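Local coordinates for succinyl-CoA ligase (ADP-forming) subunit alpha (Methanosaeta concilii, PDB 6HXI), which belongs to the succinyl-CoA ligase alpha-subunit family, binds coenzyme A, and joins a CoA-ligase region to a citrate-synthase-like C-terminal region, at residues Asn153-Ile158 with Glu184-Ile189; Thr252-Ala257 with Asp317-Arg322. All coordinates share one frame; numbering follows the deposited sequence.

Both contacts gather round the same mixed six-stranded sheet of the ligase portion of the chain, and each sets a helix against a non-helical segment. Contact 1 joins the turn after strand 149-150, at one outermost strand of the sheet, to helix 179-192; contact 2 lies at the other outermost strand, 255-260, where helix 308-322 packs. Their centres are 22 Å apart and their nearest atoms about 8 Å apart, so they do not touch. Contact 1 is the one beside the ligand: the side chain of Thr154 is about 8 Å from coenzyme A, and Thr154 touches Val141, a residue of the coenzyme A pocket. Contact 2 is peripheral packing.

Contact 1. Residues Asn153-Ile158 with Glu184-Ile189; sequences NTAGTI and EAFNII
Apolar packing is all that passes directly between the segments: Phe186 presents one edge of its ring to Thr154 and Ala155. The methyl CG2 of Thr154 is 4.1 Å from Phe186 CE2, and Ala155 CB is 4.1 Å from the adjoining ring atom CD2. Both methyls lie near the ring plane, so they meet its rim rather than a face. Thr154 and Phe186 cross at about a right angle. The interface is small, 86 Å², but buried.

Rotation about the first side-chain bond divides the work of Thr154. With chi1 at -54°, CG2 stands opposite the backbone N and reaches the ring, while OG1 turns back to a hydrogen bond with Ile151 O. The polar and apolar branches thus have separate partners.

Backbone hydrogen bonding shapes the loop that carries these methyls. Asn153 to Gly156 form a type II beta turn, closed by Gly156 N to Asn153 O at 3.0 Å. Ala155 holds the third position with a positive phi of 78°, and its CB points toward the helix. Arg150 NH1 ties the loop further through Thr154 O and Gly156 O, and just beyond the turn Thr157 is the N-cap of the next helix, its OG1 bonded to Asn160 N.

A neighbouring chain, citrate lyase, takes part as well: Asn344 OD1 of that chain bonds to Ala155 N, and Arg376 of that chain forms a salt bridge with Glu184. Within the chain, Met144 of strand 143-145 touches Thr154, Ala155 and Phe186 alike. Helix 179-192 rests on strand 172-176 through Ala185 and Ile189, and the turn bridges from strand 149-150 to helix 158-163.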
ATOM      1  N   ASN B 153      -2.363 -44.576  13.823  1.00 39.16           N
ATOM      2  CA  ASN B 153      -1.045 -45.032  13.358  1.00 38.40           C
ATOM      3  C   ASN B 153      -0.833 -46.538  13.390  1.00 43.15           C
ATOM      4  O   ASN B 153       0.265 -46.990  13.051  1.00 42.83           O
ATOM      5  CB  ASN B 153       0.044 -44.356  14.168  1.00 34.63           C
ATOM      6  CG  ASN B 153       0.080 -42.853  13.976  1.00 49.58           C
ATOM      7  OD1 ASN B 153       0.252 -42.359  12.875  1.00 41.75           O
ATOM      8  ND2 ASN B 153       0.011 -42.101  15.069  1.00 39.42           N
ATOM      9  N   THR B 154      -1.849 -47.327  13.792  1.00 39.67           N
ATOM     10  CA  THR B 154      -1.680 -48.789  13.871  1.00 39.24           C
ATOM     11  C   THR B 154      -1.142 -49.374  12.575  1.00 44.77           C
ATOM     12  O   THR B 154      -1.728 -49.157  11.510  1.00 42.39           O
ATOM     13  CB  THR B 154      -2.955 -49.467  14.301  1.00 38.40           C
ATOM     14  OG1 THR B 154      -3.383 -48.874  15.517  1.00 34.68           O
ATOM     15  CG2 THR B 154      -2.789 -50.971  14.479  1.00 42.27           C
ATOM     16  N   ALA B 155      -0.016 -50.113  12.692  1.00 43.45           N
ATOM     17  CA  ALA B 155       0.703 -50.845  11.637  1.00 43.76           C
ATOM     18  C   ALA B 155       1.584 -49.973  10.727  1.00 46.17           C
ATOM     19  O   ALA B 155       2.026 -50.433   9.682  1.00 45.22           O
ATOM     20  CB  ALA B 155      -0.238 -51.713  10.816  1.00 45.25           C
ATOM     21  N   GLY B 156       1.881 -48.758  11.171  1.00 43.49           N
ATOM     22  CA  GLY B 156       2.855 -47.861  10.563  1.00 43.18           C
ATOM     23  C   GLY B 156       2.735 -47.473   9.114  1.00 47.45           C
ATOM     24  O   GLY B 156       1.707 -46.944   8.688  1.00 48.34           O
ATOM     25  N   THR B 157       3.829 -47.627   8.373  1.00 43.15           N
ATOM     26  CA  THR B 157       3.916 -47.201   6.966  1.00 42.79           C
ATOM     27  C   THR B 157       3.133 -48.082   6.018  1.00 47.85           C
ATOM     28  O   THR B 157       2.915 -49.258   6.315  1.00 47.88           O
ATOM     29  CB  THR B 157       5.391 -47.073   6.526  1.00 44.37           C
ATOM     30  OG1 THR B 157       6.003 -48.366   6.484  1.00 43.91           O
ATOM     31  CG2 THR B 157       6.202 -46.151   7.447  1.00 39.62           C
ATOM     32  N   ILE B 158       2.780 -47.540   4.830  1.00 45.00           N
ATOM     33  CA  ILE B 158       2.077 -48.311   3.791  1.00 45.09           C
ATOM     34  C   ILE B 158       2.964 -49.460   3.290  1.00 50.34           C
ATOM     35  O   ILE B 158       2.444 -50.537   2.961  1.00 50.84           O
ATOM     36  CB  ILE B 158       1.505 -47.379   2.678  1.00 47.78           C
ATOM     37  CG1 ILE B 158       0.164 -46.769   3.126  1.00 47.47           C
ATOM     38  CG2 ILE B 158       1.320 -48.070   1.336  1.00 51.28           C
ATOM     39  CD1 ILE B 158      -1.031 -47.722   3.309  1.00 48.54           C
ATOM     40  N   GLU B 184       5.034 -55.813  15.364  1.00 45.37           N
ATOM     41  CA  GLU B 184       5.971 -56.923  15.188  1.00 45.79           C
ATOM     42  C   GLU B 184       5.156 -58.226  15.038  1.00 51.11           C
ATOM     43  O   GLU B 184       5.467 -59.036  14.163  1.00 52.96           O
ATOM     44  CB  GLU B 184       6.959 -57.018  16.370  1.00 46.98           C
ATOM     45  CG  GLU B 184       8.184 -57.878  16.083  1.00 51.72           C
ATOM     46  CD  GLU B 184       9.100 -57.358  14.988  1.00 65.16           C
ATOM     47  OE1 GLU B 184       9.533 -58.170  14.140  1.00 57.04           O
ATOM     48  OE2 GLU B 184       9.351 -56.132  14.950  1.00 62.41           O
ATOM     49  N   ALA B 185       4.091 -58.392  15.850  1.00 47.83           N
ATOM     50  CA  ALA B 185       3.210 -59.573  15.791  1.00 50.14           C
ATOM     51  C   ALA B 185       2.514 -59.685  14.437  1.00 52.30           C
ATOM     52  O   ALA B 185       2.421 -60.777  13.919  1.00 51.90           O
ATOM     53  CB  ALA B 185       2.180 -59.535  16.906  1.00 50.99           C
ATOM     54  N   PHE B 186       2.071 -58.562  13.849  1.00 48.70           N
ATOM     55  CA  PHE B 186       1.461 -58.547  12.511  1.00 49.82           C
ATOM     56  C   PHE B 186       2.427 -59.153  11.470  1.00 55.88           C
ATOM     57  O   PHE B 186       2.013 -59.992  10.655  1.00 56.61           O
ATOM     58  CB  PHE B 186       1.025 -57.118  12.119  1.00 50.15           C
ATOM     59  CG  PHE B 186      -0.220 -56.607  12.824  1.00 50.95           C
ATOM     60  CD1 PHE B 186      -1.067 -57.481  13.513  1.00 54.87           C
ATOM     61  CD2 PHE B 186      -0.551 -55.261  12.792  1.00 51.25           C
ATOM     62  CE1 PHE B 186      -2.207 -57.007  14.176  1.00 54.14           C
ATOM     63  CE2 PHE B 186      -1.700 -54.793  13.445  1.00 53.57           C
ATOM     64  CZ  PHE B 186      -2.528 -55.675  14.110  1.00 52.58           C
ATOM     65  N   ASN B 187       3.726 -58.793  11.574  1.00 51.73           N
ATOM     66  CA  ASN B 187       4.802 -59.307  10.729  1.00 52.50           C
ATOM     67  C   ASN B 187       5.030 -60.803  10.984  1.00 59.52           C
ATOM     68  O   ASN B 187       5.113 -61.569  10.021  1.00 61.79           O
ATOM     69  CB  ASN B 187       6.087 -58.511  10.943  1.00 51.03           C
ATOM     70  CG  ASN B 187       7.301 -59.058  10.227  1.00 69.62           C
ATOM     71  OD1 ASN B 187       8.209 -59.615  10.849  1.00 64.56           O
ATOM     72  ND2 ASN B 187       7.351 -58.900   8.911  1.00 66.53           N
ATOM     73  N   ILE B 188       5.147 -61.210  12.271  1.00 55.21           N
ATOM     74  CA  ILE B 188       5.362 -62.597  12.687  1.00 55.83           C
ATOM     75  C   ILE B 188       4.255 -63.484  12.096  1.00 60.61           C
ATOM     76  O   ILE B 188       4.556 -64.422  11.358  1.00 63.61           O
ATOM     77  CB  ILE B 188       5.433 -62.715  14.253  1.00 58.60           C
ATOM     78  CG1 ILE B 188       6.636 -61.934  14.890  1.00 57.80           C
ATOM     79  CG2 ILE B 188       5.408 -64.174  14.725  1.00 61.32           C
ATOM     80  CD1 ILE B 188       8.044 -62.454  14.655  1.00 68.81           C
ATOM     81  N   ILE B 189       2.982 -63.147  12.393  1.00 54.21           N
ATOM     82  CA  ILE B 189       1.757 -63.868  12.001  1.00 53.52           C
ATOM     83  C   ILE B 189       1.586 -63.982  10.462  1.00 56.78           C
ATOM     84  O   ILE B 189       1.247 -65.068   9.979  1.00 59.10           O
ATOM     85  CB  ILE B 189       0.523 -63.243  12.723  1.00 54.08           C
ATOM     86  CG1 ILE B 189       0.567 -63.591  14.236  1.00 53.83           C
ATOM     87  CG2 ILE B 189      -0.803 -63.666  12.091  1.00 55.25           C
ATOM     88  CD1 ILE B 189      -0.112 -62.608  15.165  1.00 56.63           C
TER

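Contact 2. Residues Thr252-Ala257 with Asp317-Arg322; sequences TKPLVA and DMLLTR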
ATOM      1  N   THR B 252     -12.992 -72.176  22.729  1.00 76.66           N
ATOM      2  CA  THR B 252     -12.857 -73.480  22.066  1.00 78.73           C
ATOM      3  C   THR B 252     -11.853 -73.454  20.905  1.00 81.26           C
ATOM      4  O   THR B 252     -11.275 -74.494  20.583  1.00 83.28           O
ATOM      5  CB  THR B 252     -14.226 -74.026  21.638  1.00 92.16           C
ATOM      6  OG1 THR B 252     -14.777 -73.193  20.615  1.00 94.65           O
ATOM      7  CG2 THR B 252     -15.201 -74.158  22.809  1.00 91.58           C
ATOM      8  N   LYS B 253     -11.657 -72.275  20.276  1.00 73.77           N
ATOM      9  CA  LYS B 253     -10.711 -72.073  19.170  1.00 71.78           C
ATOM     10  C   LYS B 253      -9.286 -72.200  19.698  1.00 75.64           C
ATOM     11  O   LYS B 253      -9.070 -71.832  20.858  1.00 75.09           O
ATOM     12  CB  LYS B 253     -10.911 -70.696  18.529  1.00 70.02           C
ATOM     13  CG  LYS B 253     -12.072 -70.668  17.559  1.00 69.74           C
ATOM     14  CD  LYS B 253     -12.494 -69.260  17.185  1.00 71.02           C
ATOM     15  CE  LYS B 253     -13.917 -69.313  16.706  1.00 74.06           C
ATOM     16  NZ  LYS B 253     -14.424 -67.989  16.330  1.00 78.06           N
ATOM     17  N   PRO B 254      -8.306 -72.729  18.909  1.00 72.36           N
ATOM     18  CA  PRO B 254      -6.935 -72.845  19.446  1.00 71.20           C
ATOM     19  C   PRO B 254      -6.321 -71.472  19.728  1.00 71.27           C
ATOM     20  O   PRO B 254      -6.423 -70.569  18.903  1.00 69.18           O
ATOM     21  CB  PRO B 254      -6.194 -73.665  18.386  1.00 73.69           C
ATOM     22  CG  PRO B 254      -6.962 -73.467  17.141  1.00 78.06           C
ATOM     23  CD  PRO B 254      -8.387 -73.222  17.514  1.00 74.06           C
ATOM     24  N   LEU B 255      -5.765 -71.302  20.941  1.00 66.83           N
ATOM     25  CA  LEU B 255      -5.173 -70.062  21.438  1.00 63.36           C
ATOM     26  C   LEU B 255      -3.658 -70.153  21.667  1.00 66.24           C
ATOM     27  O   LEU B 255      -3.214 -70.937  22.508  1.00 66.84           O
ATOM     28  CB  LEU B 255      -5.881 -69.639  22.746  1.00 62.93           C
ATOM     29  CG  LEU B 255      -5.513 -68.247  23.289  1.00 64.90           C
ATOM     30  CD1 LEU B 255      -6.722 -67.370  23.388  1.00 63.38           C
ATOM     31  CD2 LEU B 255      -4.818 -68.345  24.633  1.00 67.83           C
ATOM     32  N   VAL B 256      -2.875 -69.320  20.950  1.00 61.81           N
ATOM     33  CA  VAL B 256      -1.416 -69.214  21.119  1.00 61.31           C
ATOM     34  C   VAL B 256      -1.223 -68.138  22.176  1.00 63.98           C
ATOM     35  O   VAL B 256      -1.856 -67.086  22.096  1.00 63.07           O
ATOM     36  CB  VAL B 256      -0.649 -68.883  19.806  1.00 65.14           C
ATOM     37  CG1 VAL B 256       0.850 -68.761  20.058  1.00 64.67           C
ATOM     38  CG2 VAL B 256      -0.922 -69.927  18.720  1.00 66.84           C
ATOM     39  N   ALA B 257      -0.394 -68.398  23.187  1.00 60.00           N
ATOM     40  CA  ALA B 257      -0.200 -67.416  24.249  1.00 57.53           C
ATOM     41  C   ALA B 257       1.232 -67.303  24.741  1.00 60.30           C
ATOM     42  O   ALA B 257       1.898 -68.308  24.951  1.00 59.69           O
ATOM     43  CB  ALA B 257      -1.117 -67.737  25.413  1.00 58.91           C
ATOM     44  N   ASP B 317      -1.115 -74.682  10.538  1.00 74.12           N
ATOM     45  CA  ASP B 317      -0.956 -75.932   9.783  1.00 77.43           C
ATOM     46  C   ASP B 317      -1.975 -76.974  10.212  1.00 85.11           C
ATOM     47  O   ASP B 317      -2.521 -77.664   9.357  1.00 87.52           O
ATOM     48  CB  ASP B 317       0.475 -76.487   9.891  1.00 80.78           C
ATOM     49  CG  ASP B 317       1.511 -75.789   9.013  1.00101.71           C
ATOM     50  OD1 ASP B 317       1.142 -74.822   8.295  1.00102.65           O
ATOM     51  OD2 ASP B 317       2.694 -76.196   9.053  1.00111.61           O
ATOM     52  N   MET B 318      -2.259 -77.063  11.521  1.00 81.62           N
ATOM     53  CA  MET B 318      -3.256 -77.962  12.097  1.00 83.29           C
ATOM     54  C   MET B 318      -4.658 -77.609  11.568  1.00 87.18           C
ATOM     55  O   MET B 318      -5.421 -78.516  11.245  1.00 89.25           O
ATOM     56  CB  MET B 318      -3.189 -77.883  13.626  1.00 85.35           C
ATOM     57  CG  MET B 318      -4.319 -78.579  14.351  1.00 90.97           C
ATOM     58  SD  MET B 318      -4.252 -78.217  16.126  1.00 95.10           S
ATOM     59  CE  MET B 318      -4.994 -76.596  16.173  1.00 88.49           C
ATOM     60  N   LEU B 319      -4.976 -76.297  11.432  1.00 81.20           N
ATOM     61  CA  LEU B 319      -6.268 -75.852  10.896  1.00 80.61           C
ATOM     62  C   LEU B 319      -6.378 -76.149   9.401  1.00 84.02           C
ATOM     63  O   LEU B 319      -7.478 -76.455   8.930  1.00 85.05           O
ATOM     64  CB  LEU B 319      -6.531 -74.366  11.159  1.00 78.17           C
ATOM     65  CG  LEU B 319      -6.591 -73.882  12.612  1.00 82.42           C
ATOM     66  CD1 LEU B 319      -6.526 -72.382  12.655  1.00 80.78           C
ATOM     67  CD2 LEU B 319      -7.857 -74.335  13.312  1.00 86.12           C
ATOM     68  N   LEU B 320      -5.230 -76.083   8.667  1.00 78.73           N
ATOM     69  CA  LEU B 320      -5.125 -76.399   7.232  1.00 79.43           C
ATOM     70  C   LEU B 320      -5.393 -77.876   6.948  1.00 85.97           C
ATOM     71  O   LEU B 320      -6.039 -78.179   5.945  1.00 86.42           O
ATOM     72  CB  LEU B 320      -3.732 -76.066   6.693  1.00 78.49           C
ATOM     73  CG  LEU B 320      -3.524 -74.779   5.906  1.00 80.65           C
ATOM     74  CD1 LEU B 320      -2.166 -74.810   5.247  1.00 80.64           C
ATOM     75  CD2 LEU B 320      -4.582 -74.583   4.809  1.00 83.39           C
ATOM     76  N   THR B 321      -4.849 -78.790   7.800  1.00 84.65           N
ATOM     77  CA  THR B 321      -4.997 -80.253   7.691  1.00 88.12           C
ATOM     78  C   THR B 321      -6.464 -80.648   7.862  1.00 95.09           C
ATOM     79  O   THR B 321      -7.023 -81.328   7.007  1.00 97.62           O
ATOM     80  CB  THR B 321      -4.097 -81.019   8.710  1.00 96.61           C
ATOM     81  OG1 THR B 321      -4.561 -80.830  10.060  1.00 98.92           O
ATOM     82  CG2 THR B 321      -2.613 -80.685   8.581  1.00 89.90           C
ATOM     83  N   ARG B 322      -7.078 -80.189   8.965  1.00 91.94           N
ATOM     84  CA  ARG B 322      -8.471 -80.407   9.349  1.00 93.40           C
ATOM     85  C   ARG B 322      -9.452 -79.716   8.375  1.00 98.91           C
ATOM     86  O   ARG B 322     -10.644 -80.028   8.374  1.00100.54           O
ATOM     87  CB  ARG B 322      -8.674 -79.895  10.784  1.00 91.60           C
ATOM     88  CG  ARG B 322      -9.679 -80.689  11.591  1.00103.96           C
ATOM     89  CD  ARG B 322      -9.516 -80.406  13.066  1.00116.06           C
ATOM     90  NE  ARG B 322      -8.426 -81.186  13.655  1.00128.11           N
ATOM     91  CZ  ARG B 322      -7.700 -80.795  14.698  1.00138.41           C
ATOM     92  NH1 ARG B 322      -7.927 -79.616  15.268  1.00126.24           N
ATOM     93  NH2 ARG B 322      -6.736 -81.573  15.172  1.00117.89           N
TER
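Pro254, just ahead of outermost strand 255-260 of the six-stranded sheet, meets Met318 and Leu319 of helix 308-322 in a helix-on-sheet packing of the alpha/beta ligase fold. CB of Pro254 is directed at the helix, and CG is the atom shared by both partners. The terminal methyl CE of Met318 sits 3.8 Å from Pro254 CG and 3.9 Å from Pro254 CB, resting alongside this part of the ring. Leu319 brings a single branch, CD2, to 4.0 Å from Pro254 CG. Both helix side chains run obliquely to the proline.

Met318 reaches this far because its chain is extended at first, CG opposite the backbone N with chi1 at 170°, and then bends at chi3 (80°) to bring the methyl to the CB-CG edge of the ring. On the helix itself, Met318 O accepts two hydrogen bonds from the same face of its carbonyl plane: one from Thr321 OG1 at 2.7 Å, the other from Arg322 N at 3.3 Å. The hydroxyl thus supplements the backbone bonding of this stretch of helix.

Around the ring the packing continues within the chain. Val315, one turn earlier on the helix, also touches Pro254, and Tyr300 touches both Pro254 and Met318. Val256, two residues further along the chain, meets the same helix at Tyr308, Met311 and Val315, whereas Leu255 packs against Phe294 of helix 287-297.

No hydrogen bond joins the two segments; a ring, a thioether methyl and a leucine branch meet over 98 Å² of buried surface. Cohesion between the two segments therefore probably comes from close apolar fit and exclusion of water, since no directional bond links them.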